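Local structure of beta-ketothiolase BktB (Ralstonia eutropha, 4NZS) at residues 382-385 with 391-394. The protein condenses acetyl-CoA with propionyl-CoA or with a second acetyl-CoA, giving beta-ketovaleryl-CoA or acetoacetyl-CoA for the synthesis of PHBV. Sequence-based numbering, arbitrary orientation.
Sequences VTMC and GIAA
The peptide groups of Val382-Cys385 and Gly391-Ala394 meet edge to edge, joining the two strands into part of a pleated sheet. Val382, Met384, Ile392 and Ala394 carry their side chains on one face of it. Thr383, Cys385 and Ala393 carry theirs on the other, where Gly391 has none. Val382 and Ala394 are a hydrogen-bonded pair: Ala394 N gives a bond of 3.0 Å to Val382 O, and Val382 N returns a longer one of 3.3 Å to Ala394 O. Met384 and Ile392 repeat this pattern. Ile392 N reaches Met384 O at 3.0 Å, nearly in line with the carbonyl bond (171° at the oxygen). Met384 N reaches Ile392 O at 3.2 Å, but from 26° out of the carbonyl plane. The hydroxyl of Thr383 also points to Ile392 O. OG1 lies anti to the backbone N (chi1 -177°), which turns it toward the neighbouring strand. Its modelled hydrogen bond of 2.3 Å from OG1 to Ile392 O is too short to be trusted in length.

The strands form an antiparallel beta hairpin in the C-terminal half of the thiolase fold. Backbone hydrogen bonds carry the sheet on at both outer edges: Thr383 bonds to Glu321, in strand 319-322, and to Asn323 just after it, while Gly391 and Ala393 bond to Ala288 and Gly286 in strand 280-289. Helix 299-310 packs on the Thr383 and Cys385 face. Helices 97-110 and 357-375 pack on the other.

There Met384 and Ile392 lie side by side. The Met384 chain bends at chi2, and CE comes to rest against Ile392 CG2 at 3.5 Å, a tight carbon contact. Both side chains touch Leu99. The Met384 side chain is also about 5 Å from that of Cys95, the probable acyl-thioester nucleophile. Cys385, a predicted proton acceptor, follows Met384 directly in the strand.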
loop_
_atom_site.group_PDB
_atom_site.type_symbol
_atom_site.label_atom_id
_atom_site.label_comp_id
_atom_site.label_asym_id
_atom_site.label_seq_id
_atom_site.Cartn_x
_atom_site.Cartn_y
_atom_site.Cartn_z
ATOM N N VAL A 382 -41.103 5.697 6.690
ATOM C CA VAL A 382 -39.668 5.804 6.609
ATOM C C VAL A 382 -39.320 6.115 5.166
ATOM O O VAL A 382 -39.861 5.533 4.225
ATOM C CB VAL A 382 -38.910 4.516 7.078
ATOM C CG1 VAL A 382 -38.559 4.592 8.561
ATOM C CG2 VAL A 382 -39.711 3.251 6.823
ATOM N N THR A 383 -38.396 7.047 5.013
ATOM C CA THR A 383 -37.828 7.350 3.725
ATOM C C THR A 383 -36.436 7.946 3.921
ATOM O O THR A 383 -36.041 8.329 5.027
ATOM C CB THR A 383 -38.730 8.354 3.019
ATOM O OG1 THR A 383 -38.228 8.623 1.706
ATOM C CG2 THR A 383 -38.779 9.643 3.834
ATOM N N MET A 384 -35.682 8.026 2.841
ATOM C CA MET A 384 -34.442 8.797 2.848
ATOM C C MET A 384 -34.023 9.110 1.422
ATOM O O MET A 384 -34.501 8.448 0.462
ATOM C CB MET A 384 -33.295 8.044 3.557
ATOM C CG MET A 384 -32.878 6.737 2.882
ATOM S SD MET A 384 -33.499 5.383 3.873
ATOM C CE MET A 384 -33.031 3.933 3.007
ATOM N N CYS A 385 -33.128 10.106 1.303
ATOM C CA CYS A 385 -32.529 10.485 0.025
ATOM C C CYS A 385 -31.366 9.582 -0.190
ATOM O O CYS A 385 -30.754 9.142 0.782
ATOM C CB CYS A 385 -32.015 11.913 0.059
ATOM S SG CYS A 385 -30.974 12.186 1.493
ATOM N N GLY A 391 -34.316 8.407 -4.226
ATOM C CA GLY A 391 -35.117 8.485 -3.005
ATOM C C GLY A 391 -35.749 7.115 -2.798
ATOM O O GLY A 391 -35.949 6.381 -3.771
ATOM N N ILE A 392 -36.018 6.724 -1.544
ATOM C CA ILE A 392 -36.796 5.486 -1.280
ATOM C C ILE A 392 -37.773 5.740 -0.183
ATOM O O ILE A 392 -37.558 6.666 0.614
ATOM C CB ILE A 392 -35.914 4.238 -0.941
ATOM C CG1 ILE A 392 -36.675 2.914 -1.265
ATOM C CG2 ILE A 392 -35.423 4.287 0.512
ATOM C CD1 ILE A 392 -35.803 1.669 -1.427
ATOM N N ALA A 393 -38.849 4.931 -0.145
ATOM C CA ALA A 393 -39.891 5.057 0.886
ATOM C C ALA A 393 -40.741 3.826 1.039
ATOM O O ALA A 393 -41.116 3.176 0.072
ATOM C CB ALA A 393 -40.802 6.206 0.568
ATOM N N ALA A 394 -41.102 3.547 2.277
ATOM C CA ALA A 394 -42.116 2.566 2.549
ATOM C C ALA A 394 -43.021 3.100 3.632
ATOM O O ALA A 394 -42.667 4.061 4.351
ATOM C CB ALA A 394 -41.470 1.276 2.997
#